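Local structure of PvdO (Pseudomonas aeruginosa, 5HHA) at residues P172-K177 with I181-N186; D212-V217 with S261-R266; D56-R61 with A166-F171. The protein probably takes part in chromophore maturation in the periplasm, and carries a calcium-bound domain related to formylglycine-generating oxidases. All blocks are in the same frame, centred on the assembly; numbering follows the deposited sequence. Where two conformers were deposited one is given.

Interaction 1: residues P172-K177 with I181-N186; sequences PFDEGK and IAKHAN. With CA (calcium ion), chain C.
In the long loop that joins helix 154-162 to strand 218-221 of this formylglycine-generating-enzyme-like domain, the carboxylate of Asp174 receives backbone N-H groups of Ala182 and Lys183 from the run of chain that leads to the calcium site. Asp174 is the first residue of a type II beta turn ending at Lys177. Its CG stands opposite its own carbonyl carbon (chi1 -63°), which turns both oxygens onto 181-186. Lys183 N gives the straighter bond, 3.0 Å to Asp174 OD1 with an N-H...O angle of 160°, reaching the oxygen on its syn side, tilted out of the carboxylate plane by about 22°. The bond from Ala182 N to Asp174 OD2, also 3.0 Å, is strongly bent and weak; the main partner of OD2 is the hydroxyl of Ser180. The carboxylate is thus gripped largely by local N-H and O-H groups. The amine of Lys183 takes no part, its NZ lying 6.9 Å from Asp174 OD2, whereas its CB rests 3.3 Å from Asp174 OD1. Beside the carboxylate, Phe173 and Ile181 make the apolar part of the contact: Phe173 CD1 lies 4.0 Å from Ile181 CG2, and the Phe173 ring also meets Tyr179. Pro172 O approaches His184 CD2 at 3.8 Å, and the ring of Phe171 stacks on this imidazole. Farther along, Asp192, Thr187, Gly189 and Tyr194 share the calcium ion with Asn186, whose side-chain oxygen OD1 binds the metal at 2.4 Å beside water 1, while its ND2 bonds to Phe196 O and Asn216 OD1.

Interaction 2: residues D212-V217 with S261-R266; sequences DMHGNV and SRSGNR
His214 meets Ser261 both through its imidazole and through its main-chain carbonyl, joining the type I turn from Asp212 to Gly215 to the residue just before the type I turn from Arg262 to Asn265. From the His214 backbone, CB passes 3.7 Å from Ser261 O, and CG continues alongside the same carbonyl. A chi1 of -54° brings the ring beside Ser261, and chi2 near -92° turns ND1 toward its carbonyl. There ND1 donates to Ser261 O at 3.1 Å; the N-H...O angle is 151°, the acceptor sits close to the imidazole plane, and the C=O points almost straight at the nitrogen. Beyond ND1, CE1 faces the side chain of Ser263, whose CB lies in the ring plane 4.0 Å from CE1. At the far end NE2 bonds to Ala161 O of helix 154-162, and the ring of Phe171 packs edge-to-face with the imidazole. A second bond runs the other way across the contact: Ser261 OG donates to His214 O at 2.7 Å, coming in tilted from the carbonyl plane, and OG is itself reached by Asn252 ND2. Water 2 lies between the segments, 2.8 Å from Met213 O and 3.2 Å from Ser261 O, and Arg157 also reaches Met213 O. His214 and Ser261 therefore each donate to the other's main-chain carbonyl in a buried setting. With ND1 directed at Ser261 O and NE2 at Ala161 O, the rotation of the ring is fixed through both nitrogens, and two buried carbonyls gain a donor.

Interaction 3: residues D56-R61 with A166-F171; sequences DDEVGR and AGPFPF
The backbones of 56-61 and 166-171 come closest at Glu58 and Pro168, whose CA atoms are still 7.5 Å apart, with no direct hydrogen bond between the segments. Glu58 begins a type II beta turn that ends at Arg61 and is closed by Arg61 N to Glu58 O at 3.1 Å; Gly60 holds the turn's left-handed backbone position. The other segment has no regular secondary structure. The gap is spanned by the side chain of Glu58. Placement of CG anti to the backbone N (chi1 177°) and an extended chain beyond it lay the carboxylate against the pyrrolidine ring of Pro168. There the two oxygens divide the ring: Glu58 OE1 is 3.6 Å from Pro168 CD and OE2 is 3.6 Å from Pro168 CB. These are van der Waals contacts of a charged group with ring CH2 groups, and the carboxylate takes its polar partners from a water and from an arginine. Water 3 donates to Glu58 OE1 at 2.7 Å and to Ala166 O at 2.8 Å, linking the segments through solvent. OE2 forms a salt bridge with Arg262 NH1, and Pro168 itself packs on Arg262. Within the first segment, Arg61 NH2 and Asp56 OD1 make only a long charge pairing, the oxygen standing off one face of the guanidinium. The contact lies near the surface: 56-61 belongs to the loop between strands 42-52 and 69-73, while 166-171 follows helix 154-162, whose last residue, Arg162, holds Gly167 O through NH1.

Interaction 2 is the buried member of the three; interactions 1 and 3 lie nearer the surface. All three draw on the long loop between helix 154-162 and strand 218-221: it supplies both segments of interaction 1, while interaction 3 pairs it with the 42-52 to 69-73 loop and interaction 2 with the approach to strand 266-269. They touch one another: Ile181 CD1 packs on Ser261 CB between interactions 1 and 2, and Ser263 N probably bonds to Pro168 O between 2 and 3. Their chemistry differs: a carboxylate held by main-chain N-H groups and a serine hydroxyl in interaction 1, reciprocal hydrogen bonds in interaction 2, and a carboxylate against a proline ring, bridged by water and paired with Arg262, in interaction 3.

Interaction 1: residues P172-K177 with I181-N186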
ATOM      1  N   PRO A 172      -0.813  10.035 -16.863  1.00 11.77           N
ATOM      2  CA  PRO A 172      -0.405   9.657 -18.213  1.00 12.01           C
ATOM      3  C   PRO A 172       0.953   8.957 -18.225  1.00 11.43           C
ATOM      4  O   PRO A 172       1.761   9.120 -17.320  1.00 10.72           O
ATOM      5  CB  PRO A 172      -0.304  11.010 -18.935  1.00 17.13           C
ATOM      6  CG  PRO A 172      -0.015  11.964 -17.870  1.00 19.06           C
ATOM      7  CD  PRO A 172      -0.723  11.495 -16.653  1.00 13.64           C
ATOM      8  N   PHE A 173       1.206   8.180 -19.268  1.00 12.38           N
ATOM      9  CA  PHE A 173       2.534   7.642 -19.523  1.00 11.80           C
ATOM     10  C   PHE A 173       3.540   8.753 -19.780  1.00 11.53           C
ATOM     11  O   PHE A 173       3.183   9.843 -20.266  1.00 12.78           O
ATOM     12  CB  PHE A 173       2.502   6.705 -20.738  1.00 14.36           C
ATOM     13  CG  PHE A 173       1.833   5.381 -20.463  1.00 11.88           C
ATOM     14  CD1 PHE A 173       2.357   4.493 -19.548  1.00 11.65           C
ATOM     15  CD2 PHE A 173       0.687   5.041 -21.128  1.00 14.52           C
ATOM     16  CE1 PHE A 173       1.739   3.267 -19.306  1.00 11.39           C
ATOM     17  CE2 PHE A 173       0.063   3.832 -20.882  1.00 17.23           C
ATOM     18  CZ  PHE A 173       0.597   2.956 -19.963  1.00 12.74           C
ATOM     19  N   ASP A 174       4.792   8.490 -19.474  1.00 10.34           N
ATOM     20  CA  ASP A 174       5.838   9.449 -19.780  1.00 12.85           C
ATOM     21  C   ASP A 174       5.872   9.682 -21.276  1.00 12.54           C
ATOM     22  O   ASP A 174       5.769   8.748 -22.075  1.00 12.71           O
ATOM     23  CB  ASP A 174       7.221   8.895 -19.433  1.00 13.81           C
ATOM     24  CG  ASP A 174       7.448   8.590 -17.939  1.00 12.17           C
ATOM     25  OD1 ASP A 174       6.658   8.965 -17.064  1.00 13.40           O
ATOM     26  OD2 ASP A 174       8.490   7.953 -17.675  1.00 14.33           O
ATOM     27  N   GLU A 175       6.087  10.921 -21.686  1.00 14.31           N
ATOM     28  CA  GLU A 175       6.318  11.225 -23.093  0.68 16.10           C
ATOM     29  C   GLU A 175       7.602  10.549 -23.553  1.00 14.87           C
ATOM     30  O   GLU A 175       8.566  10.487 -22.805  1.00 17.85           O
ATOM     31  CB  GLU A 175       6.435  12.741 -23.281  0.68 18.80           C
ATOM     32  CG  GLU A 175       5.104  13.458 -23.153  0.68 23.46           C
ATOM     33  CD  GLU A 175       4.123  13.070 -24.250  0.68 26.35           C
ATOM     34  OE1 GLU A 175       4.526  13.031 -25.431  0.68 28.40           O
ATOM     35  OE2 GLU A 175       2.947  12.790 -23.931  0.68 31.08           O
ATOM     36  N   GLY A 176       7.616  10.051 -24.784  1.00 16.48           N
ATOM     37  CA  GLY A 176       8.860   9.623 -25.399  1.00 17.06           C
ATOM     38  C   GLY A 176       9.192   8.145 -25.293  1.00 16.18           C
ATOM     39  O   GLY A 176      10.215   7.714 -25.830  1.00 18.03           O
ATOM     40  N   LYS A 177       8.346   7.383 -24.594  1.00 13.88           N
ATOM     41  CA  LYS A 177       8.491   5.924 -24.524  1.00 13.08           C
ATOM     42  C   LYS A 177       7.107   5.318 -24.578  1.00 12.82           C
ATOM     43  O   LYS A 177       6.098   5.988 -24.360  1.00 13.27           O
ATOM     44  CB  LYS A 177       9.210   5.494 -23.248  1.00 13.99           C
ATOM     45  CG  LYS A 177      10.688   5.890 -23.160  1.00 13.73           C
ATOM     46  CD  LYS A 177      11.286   5.542 -21.806  1.00 16.83           C
ATOM     47  CE  LYS A 177      12.721   6.020 -21.691  1.00 24.18           C
ATOM     48  NZ  LYS A 177      13.608   5.331 -22.659  1.00 33.46           N
ATOM     49  N   ILE A 181       6.545   4.922 -16.629  1.00  9.84           N
ATOM     50  CA  ILE A 181       5.832   5.701 -15.621  1.00 10.44           C
ATOM     51  C   ILE A 181       6.828   6.339 -14.651  1.00 10.07           C
ATOM     52  O   ILE A 181       6.475   6.643 -13.511  1.00 10.35           O
ATOM     53  CB  ILE A 181       4.797   4.836 -14.874  1.00  9.96           C
ATOM     54  CG1 ILE A 181       5.433   3.667 -14.109  1.00  9.20           C
ATOM     55  CG2 ILE A 181       3.758   4.317 -15.848  1.00 10.34           C
ATOM     56  CD1 ILE A 181       4.435   2.861 -13.285  1.00 10.29           C
ATOM     57  N   ALA A 182       8.058   6.511 -15.112  1.00 10.33           N
ATOM     58  CA  ALA A 182       9.135   7.038 -14.275  1.00 11.49           C
ATOM     59  C   ALA A 182       8.927   8.465 -13.776  1.00 11.68           C
ATOM     60  O   ALA A 182       9.599   8.865 -12.813  1.00 13.28           O
ATOM     61  CB  ALA A 182      10.423   6.948 -15.016  1.00 14.63           C
ATOM     62  N   LYS A 183       8.028   9.231 -14.383  1.00 10.48           N
ATOM     63  CA  LYS A 183       7.653  10.542 -13.837  1.00 11.33           C
ATOM     64  C   LYS A 183       6.646  10.458 -12.699  1.00 12.08           C
ATOM     65  O   LYS A 183       6.414  11.443 -11.999  1.00 13.10           O
ATOM     66  CB  LYS A 183       7.099  11.464 -14.940  1.00 15.37           C
ATOM     67  CG  LYS A 183       8.134  11.883 -15.971  1.00 20.55           C
ATOM     68  CD  LYS A 183       9.277  12.663 -15.345  1.00 29.62           C
ATOM     69  CE  LYS A 183      10.262  13.148 -16.398  1.00 37.72           C
ATOM     70  NZ  LYS A 183      11.324  14.013 -15.800  1.00 41.81           N
ATOM     71  N   HIS A 184       6.022   9.289 -12.510  1.00 11.45           N
ATOM     72  CA  HIS A 184       4.991   9.113 -11.504  1.00 10.35           C
ATOM     73  C   HIS A 184       5.203   8.004 -10.494  1.00  8.93           C
ATOM     74  O   HIS A 184       4.467   7.945  -9.534  1.00 10.44           O
ATOM     75  CB  HIS A 184       3.636   8.940 -12.190  1.00 11.54           C
ATOM     76  CG  HIS A 184       3.187  10.174 -12.892  1.00 11.62           C
ATOM     77  ND1 HIS A 184       2.503  11.207 -12.274  1.00 15.80           N
ATOM     78  CD2 HIS A 184       3.412  10.572 -14.160  1.00 11.63           C
ATOM     79  CE1 HIS A 184       2.314  12.177 -13.149  1.00 12.86           C
ATOM     80  NE2 HIS A 184       2.849  11.816 -14.299  1.00 16.15           N
ATOM     81  N   ALA A 185       6.171   7.123 -10.702  1.00  9.54           N
ATOM     82  CA  ALA A 185       6.336   6.010  -9.784  1.00  8.90           C
ATOM     83  C   ALA A 185       7.716   5.439  -9.830  1.00  8.85           C
ATOM     84  O   ALA A 185       8.379   5.455 -10.845  1.00  8.91           O
ATOM     85  CB  ALA A 185       5.330   4.915 -10.131  1.00  9.11           C
ATOM     86  N   ASN A 186       8.126   4.867  -8.707  1.00  8.83           N
ATOM     87  CA  ASN A 186       9.412   4.205  -8.575  1.00  8.42           C
ATOM     88  C   ASN A 186       9.315   2.703  -8.801  1.00  7.96           C
ATOM     89  O   ASN A 186       8.717   1.993  -7.992  1.00  8.37           O
ATOM     90  CB  ASN A 186       9.997   4.494  -7.181  1.00  9.06           C
ATOM     91  CG  ASN A 186      11.361   3.880  -6.967  1.00  8.83           C
ATOM     92  OD1 ASN A 186      12.038   3.495  -7.904  1.00  9.39           O
ATOM     93  ND2 ASN A 186      11.811   3.863  -5.728  1.00 10.14           N
TER
HETATM   94 CA    CA C 301      13.558   2.861  -9.621  1.00  8.33          CA
HETATM   95  O   HOH W   1      14.072   0.921  -8.361  1.00 10.57           O

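Interaction 2: residues D212-V217 with S261-R266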
ATOM      1  N   ASP A 212       2.505   7.443  -4.175  1.00  8.40           N
ATOM      2  CA  ASP A 212       3.215   6.159  -4.268  1.00  7.61           C
ATOM      3  C   ASP A 212       2.301   4.942  -4.374  1.00  7.97           C
ATOM      4  O   ASP A 212       2.735   3.837  -4.050  1.00  8.15           O
ATOM      5  CB  ASP A 212       4.228   5.990  -3.127  1.00  8.73           C
ATOM      6  CG  ASP A 212       5.361   6.993  -3.196  1.00  8.60           C
ATOM      7  OD1 ASP A 212       6.005   7.113  -4.267  1.00  8.74           O
ATOM      8  OD2 ASP A 212       5.620   7.688  -2.179  1.00  9.61           O
ATOM      9  N   MET A 213       1.078   5.117  -4.857  1.00  8.18           N
ATOM     10  CA  MET A 213       0.208   3.966  -5.017  1.00  8.03           C
ATOM     11  C   MET A 213       0.641   3.054  -6.167  1.00  7.18           C
ATOM     12  O   MET A 213       0.132   1.942  -6.292  1.00  8.13           O
ATOM     13  CB  MET A 213      -1.236   4.414  -5.205  1.00  8.91           C
ATOM     14  CG  MET A 213      -1.936   4.768  -3.895  1.00  8.80           C
ATOM     15  SD  MET A 213      -2.381   3.266  -2.994  1.00  9.23           S
ATOM     16  CE  MET A 213      -3.443   3.903  -1.729  1.00  9.76           C
ATOM     17  N   HIS A 214       1.563   3.497  -7.013  1.00  7.64           N
ATOM     18  CA  HIS A 214       1.967   2.740  -8.202  1.00  8.07           C
ATOM     19  C   HIS A 214       3.416   2.351  -8.231  1.00  8.07           C
ATOM     20  O   HIS A 214       3.931   1.922  -9.255  1.00  7.95           O
ATOM     21  CB  HIS A 214       1.497   3.464  -9.459  1.00  8.51           C
ATOM     22  CG  HIS A 214       0.031   3.742  -9.401  1.00  8.10           C
ATOM     23  ND1 HIS A 214      -0.964   2.922  -9.902  1.00 11.11           N
ATOM     24  CD2 HIS A 214      -0.596   4.739  -8.764  1.00  6.42           C
ATOM     25  CE1 HIS A 214      -2.145   3.428  -9.575  1.00  6.08           C
ATOM     26  NE2 HIS A 214      -1.937   4.547  -8.901  1.00 12.04           N
ATOM     27  N   GLY A 215       4.089   2.449  -7.089  1.00  7.38           N
ATOM     28  CA  GLY A 215       5.455   1.962  -7.003  1.00  9.23           C
ATOM     29  C   GLY A 215       5.994   2.036  -5.584  1.00  6.88           C
ATOM     30  O   GLY A 215       5.245   2.142  -4.596  1.00  7.51           O
ATOM     31  N   ASN A 216       7.314   1.984  -5.505  1.00  7.45           N
ATOM     32  CA  ASN A 216       8.078   2.101  -4.267  1.00  8.17           C
ATOM     33  C   ASN A 216       8.115   0.768  -3.518  1.00  7.11           C
ATOM     34  O   ASN A 216       9.135   0.081  -3.545  1.00  7.69           O
ATOM     35  CB  ASN A 216       7.660   3.316  -3.418  1.00  8.57           C
ATOM     36  CG  ASN A 216       8.850   4.017  -2.782  1.00  7.86           C
ATOM     37  OD1 ASN A 216       9.991   3.687  -3.067  1.00  8.66           O
ATOM     38  ND2 ASN A 216       8.575   5.006  -1.932  1.00  8.78           N
ATOM     39  N   VAL A 217       7.016   0.382  -2.857  1.00  7.13           N
ATOM     40  CA  VAL A 217       6.916  -0.910  -2.203  1.00  7.33           C
ATOM     41  C   VAL A 217       5.528  -1.489  -2.383  1.00  6.90           C
ATOM     42  O   VAL A 217       4.544  -0.757  -2.511  1.00  7.26           O
ATOM     43  CB  VAL A 217       7.193  -0.807  -0.660  1.00  7.77           C
ATOM     44  CG1 VAL A 217       8.637  -0.465  -0.386  1.00  8.74           C
ATOM     45  CG2 VAL A 217       6.306   0.205   0.028  1.00  8.35           C
ATOM     46  N   SER A 261       2.483  -2.342 -11.907  1.00  7.27           N
ATOM     47  CA  SER A 261       2.118  -1.150 -11.166  1.00  8.18           C
ATOM     48  C   SER A 261       0.684  -0.710 -11.397  1.00  7.58           C
ATOM     49  O   SER A 261       0.204   0.222 -10.734  1.00  8.41           O
ATOM     50  CB  SER A 261       3.037   0.008 -11.551  1.00  8.36           C
ATOM     51  OG  SER A 261       4.332  -0.159 -10.993  1.00  8.49           O
ATOM     52  N   ARG A 262      -0.015  -1.391 -12.299  1.00  7.29           N
ATOM     53  CA  ARG A 262      -1.384  -1.031 -12.645  1.00  7.94           C
ATOM     54  C   ARG A 262      -2.260  -1.077 -11.396  1.00  6.89           C
ATOM     55  O   ARG A 262      -2.060  -1.936 -10.524  1.00  7.97           O
ATOM     56  CB  ARG A 262      -1.911  -2.043 -13.660  1.00  7.36           C
ATOM     57  CG  ARG A 262      -1.099  -2.144 -14.943  1.00  7.44           C
ATOM     58  CD  ARG A 262      -1.494  -3.329 -15.838  1.00  7.48           C
ATOM     59  NE  ARG A 262      -1.343  -4.569 -15.101  1.00  7.94           N
ATOM     60  CZ  ARG A 262      -2.315  -5.273 -14.541  1.00  7.20           C
ATOM     61  NH1 ARG A 262      -3.597  -5.028 -14.807  1.00  8.65           N
ATOM     62  NH2 ARG A 262      -2.009  -6.302 -13.793  1.00  8.10           N
ATOM     63  N   SER A 263      -3.272  -0.217 -11.338  1.00  7.01           N
ATOM     64  CA  SER A 263      -4.099  -0.103 -10.146  1.00  7.50           C
ATOM     65  C   SER A 263      -4.768  -1.404  -9.731  1.00  7.83           C
ATOM     66  O   SER A 263      -5.068  -1.593  -8.542  1.00  8.06           O
ATOM     67  CB  SER A 263      -5.157   0.959 -10.352  1.00  7.66           C
ATOM     68  OG  SER A 263      -4.599   2.252 -10.418  1.00  8.41           O
ATOM     69  N   GLY A 264      -5.082  -2.279 -10.684  1.00  7.74           N
ATOM     70  CA  GLY A 264      -5.755  -3.525 -10.392  1.00  8.46           C
ATOM     71  C   GLY A 264      -4.878  -4.734 -10.153  1.00  7.56           C
ATOM     72  O   GLY A 264      -5.392  -5.809  -9.878  1.00  7.91           O
ATOM     73  N   ASN A 265      -3.564  -4.578 -10.236  1.00  8.08           N
ATOM     74  CA  ASN A 265      -2.658  -5.703 -10.011  1.00  7.80           C
ATOM     75  C   ASN A 265      -2.824  -6.267  -8.611  1.00  7.25           C
ATOM     76  O   ASN A 265      -2.908  -5.488  -7.650  1.00  7.64           O
ATOM     77  CB  ASN A 265      -1.207  -5.263 -10.231  1.00  8.98           C
ATOM     78  CG  ASN A 265      -0.243  -6.460 -10.431  1.00 10.30           C
ATOM     79  OD1 ASN A 265       0.391  -6.934  -9.511  1.00 14.64           O
ATOM     80  ND2 ASN A 265      -0.138  -6.900 -11.637  1.00  9.75           N
ATOM     81  N   ARG A 266      -2.800  -7.586  -8.481  1.00  7.62           N
ATOM     82  CA  ARG A 266      -2.959  -8.250  -7.191  1.00  8.50           C
ATOM     83  C   ARG A 266      -1.751  -9.129  -6.933  1.00  7.65           C
ATOM     84  O   ARG A 266      -1.103  -9.600  -7.869  1.00  8.47           O
ATOM     85  CB  ARG A 266      -4.215  -9.149  -7.178  1.00  9.36           C
ATOM     86  CG  ARG A 266      -5.473  -8.426  -7.597  1.00  8.00           C
ATOM     87  CD  ARG A 266      -6.685  -9.339  -7.603  1.00  8.85           C
ATOM     88  NE  ARG A 266      -7.155  -9.530  -6.234  1.00  8.84           N
ATOM     89  CZ  ARG A 266      -7.997 -10.490  -5.850  1.00  9.61           C
ATOM     90  NH1 ARG A 266      -8.456 -11.371  -6.729  1.00 10.11           N
ATOM     91  NH2 ARG A 266      -8.391 -10.558  -4.587  1.00 10.18           N
TER
HETATM   92  O   HOH W   2      -1.452   0.249  -7.942  1.00 13.06           O

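Interaction 3: residues D56-R61 with A166-F171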
ATOM      1  N   ASP A  56     -10.913  -7.100 -19.355  1.00 11.29           N
ATOM      2  CA  ASP A  56     -10.249  -8.240 -19.988  1.00 10.95           C
ATOM      3  C   ASP A  56      -9.095  -7.876 -20.897  1.00  9.11           C
ATOM      4  O   ASP A  56      -8.129  -8.607 -20.969  1.00 10.41           O
ATOM      5  CB  ASP A  56     -11.283  -8.998 -20.844  1.00 13.25           C
ATOM      6  CG  ASP A  56     -12.377  -9.656 -20.026  1.00 17.73           C
ATOM      7  OD1 ASP A  56     -12.256  -9.779 -18.793  1.00 17.04           O
ATOM      8  OD2 ASP A  56     -13.364 -10.107 -20.659  1.00 19.89           O
ATOM      9  N   ASP A  57      -9.226  -6.754 -21.589  1.00  8.90           N
ATOM     10  CA  ASP A  57      -8.252  -6.392 -22.614  1.00 10.49           C
ATOM     11  C   ASP A  57      -7.192  -5.393 -22.171  1.00 10.33           C
ATOM     12  O   ASP A  57      -6.395  -4.925 -22.982  1.00  9.91           O
ATOM     13  CB  ASP A  57      -8.991  -5.879 -23.858  1.00 12.90           C
ATOM     14  CG  ASP A  57      -9.802  -6.970 -24.536  1.00 14.83           C
ATOM     15  OD1 ASP A  57      -9.464  -8.158 -24.402  1.00 16.30           O
ATOM     16  OD2 ASP A  57     -10.777  -6.594 -25.200  1.00 19.75           O
ATOM     17  N   GLU A  58      -7.137  -5.060 -20.886  1.00  8.60           N
ATOM     18  CA  GLU A  58      -6.098  -4.163 -20.385  1.00  9.85           C
ATOM     19  C   GLU A  58      -4.746  -4.827 -20.517  1.00  7.15           C
ATOM     20  O   GLU A  58      -4.559  -5.962 -20.142  1.00  8.21           O
ATOM     21  CB  GLU A  58      -6.355  -3.798 -18.919  1.00  9.41           C
ATOM     22  CG  GLU A  58      -5.272  -2.918 -18.313  1.00  9.23           C
ATOM     23  CD  GLU A  58      -5.651  -2.408 -16.951  1.00 10.24           C
ATOM     24  OE1 GLU A  58      -6.668  -1.685 -16.833  1.00  9.87           O
ATOM     25  OE2 GLU A  58      -4.928  -2.735 -15.992  1.00  9.17           O
ATOM     26  N   VAL A  59      -3.790  -4.082 -21.048  1.00  8.52           N
ATOM     27  CA  VAL A  59      -2.428  -4.598 -21.200  1.00  9.11           C
ATOM     28  C   VAL A  59      -1.878  -5.054 -19.842  1.00  8.29           C
ATOM     29  O   VAL A  59      -1.902  -4.310 -18.882  1.00  8.14           O
ATOM     30  CB  VAL A  59      -1.522  -3.528 -21.842  1.00  9.75           C
ATOM     31  CG1 VAL A  59      -0.042  -3.900 -21.782  1.00 12.37           C
ATOM     32  CG2 VAL A  59      -1.980  -3.275 -23.293  1.00 11.00           C
ATOM     33  N   GLY A  60      -1.384  -6.277 -19.769  1.00  9.25           N
ATOM     34  CA  GLY A  60      -0.824  -6.786 -18.534  1.00  9.81           C
ATOM     35  C   GLY A  60      -1.784  -7.458 -17.586  1.00  8.73           C
ATOM     36  O   GLY A  60      -1.327  -8.005 -16.590  1.00 10.06           O
ATOM     37  N   ARG A  61      -3.092  -7.444 -17.857  1.00  8.25           N
ATOM     38  CA  ARG A  61      -4.041  -7.945 -16.891  1.00  9.58           C
ATOM     39  C   ARG A  61      -3.816  -9.409 -16.573  1.00  9.38           C
ATOM     40  O   ARG A  61      -3.668 -10.240 -17.483  1.00  9.50           O
ATOM     41  CB  ARG A  61      -5.490  -7.821 -17.422  1.00 12.89           C
ATOM     42  CG  ARG A  61      -6.525  -8.497 -16.505  1.00 13.36           C
ATOM     43  CD  ARG A  61      -7.833  -8.719 -17.246  1.00 11.17           C
ATOM     44  NE  ARG A  61      -9.018  -9.055 -16.480  1.00 15.42           N
ATOM     45  CZ  ARG A  61      -9.387 -10.290 -16.217  1.00 15.98           C
ATOM     46  NH1 ARG A  61      -8.645 -11.289 -16.641  1.00 11.63           N
ATOM     47  NH2 ARG A  61     -10.522 -10.515 -15.544  1.00 16.67           N
ATOM     48  N   ALA A 166     -10.353   4.697 -14.286  1.00 12.79           N
ATOM     49  CA  ALA A 166     -10.791   3.370 -14.708  1.00 12.24           C
ATOM     50  C   ALA A 166      -9.712   2.538 -15.372  1.00 11.36           C
ATOM     51  O   ALA A 166      -9.838   1.324 -15.481  1.00 11.80           O
ATOM     52  CB  ALA A 166     -11.960   3.528 -15.687  1.00 13.68           C
ATOM     53  N   GLY A 167      -8.713   3.207 -15.906  1.00 11.86           N
ATOM     54  CA  GLY A 167      -7.611   2.548 -16.595  1.00 11.98           C
ATOM     55  C   GLY A 167      -6.552   2.065 -15.639  1.00 10.71           C
ATOM     56  O   GLY A 167      -6.728   2.105 -14.414  1.00 10.14           O
ATOM     57  N   PRO A 168      -5.435   1.597 -16.185  1.00  9.34           N
ATOM     58  CA  PRO A 168      -4.377   1.058 -15.334  1.00  8.49           C
ATOM     59  C   PRO A 168      -3.714   2.100 -14.426  1.00  8.62           C
ATOM     60  O   PRO A 168      -3.231   1.752 -13.334  1.00  9.27           O
ATOM     61  CB  PRO A 168      -3.370   0.486 -16.339  1.00  9.22           C
ATOM     62  CG  PRO A 168      -3.612   1.205 -17.585  1.00 11.91           C
ATOM     63  CD  PRO A 168      -5.097   1.489 -17.616  1.00 10.97           C
ATOM     64  N   PHE A 169      -3.667   3.359 -14.862  1.00  7.79           N
ATOM     65  CA  PHE A 169      -2.995   4.398 -14.089  1.00  9.73           C
ATOM     66  C   PHE A 169      -3.797   5.687 -14.049  1.00 10.06           C
ATOM     67  O   PHE A 169      -4.433   6.068 -15.032  1.00 10.60           O
ATOM     68  CB  PHE A 169      -1.637   4.734 -14.688  1.00  9.78           C
ATOM     69  CG  PHE A 169      -0.735   3.537 -14.832  1.00  8.76           C
ATOM     70  CD1 PHE A 169      -0.128   2.976 -13.718  1.00  8.73           C
ATOM     71  CD2 PHE A 169      -0.512   2.940 -16.068  1.00  9.38           C
ATOM     72  CE1 PHE A 169       0.697   1.851 -13.826  1.00  8.21           C
ATOM     73  CE2 PHE A 169       0.307   1.807 -16.167  1.00  8.90           C
ATOM     74  CZ  PHE A 169       0.897   1.280 -15.058  1.00  8.54           C
ATOM     75  N   PRO A 170      -3.735   6.409 -12.925  1.00  9.32           N
ATOM     76  CA  PRO A 170      -4.431   7.701 -12.839  1.00 10.58           C
ATOM     77  C   PRO A 170      -3.640   8.860 -13.448  1.00 13.54           C
ATOM     78  O   PRO A 170      -4.140  10.000 -13.424  1.00 19.60           O
ATOM     79  CB  PRO A 170      -4.619   7.882 -11.328  1.00 12.73           C
ATOM     80  CG  PRO A 170      -3.448   7.170 -10.720  1.00  9.78           C
ATOM     81  CD  PRO A 170      -3.203   5.966 -11.620  1.00  8.83           C
ATOM     82  N   PHE A 171      -2.489   8.592 -14.038  1.00 10.66           N
ATOM     83  CA  PHE A 171      -1.602   9.584 -14.613  1.00 11.35           C
ATOM     84  C   PHE A 171      -1.269   9.116 -16.012  1.00 11.31           C
ATOM     85  O   PHE A 171      -1.410   7.928 -16.325  1.00 11.01           O
ATOM     86  CB  PHE A 171      -0.325   9.720 -13.775  1.00 10.94           C
ATOM     87  CG  PHE A 171       0.280   8.411 -13.371  1.00  8.77           C
ATOM     88  CD1 PHE A 171       0.999   7.666 -14.277  1.00 10.38           C
ATOM     89  CD2 PHE A 171       0.107   7.915 -12.083  1.00 11.45           C
ATOM     90  CE1 PHE A 171       1.551   6.462 -13.905  1.00 10.55           C
ATOM     91  CE2 PHE A 171       0.656   6.701 -11.703  1.00 10.37           C
ATOM     92  CZ  PHE A 171       1.363   5.982 -12.618  1.00 10.08           C
TER
HETATM   93  O   HOH W   3      -8.220  -0.881 -14.779  1.00 11.03           O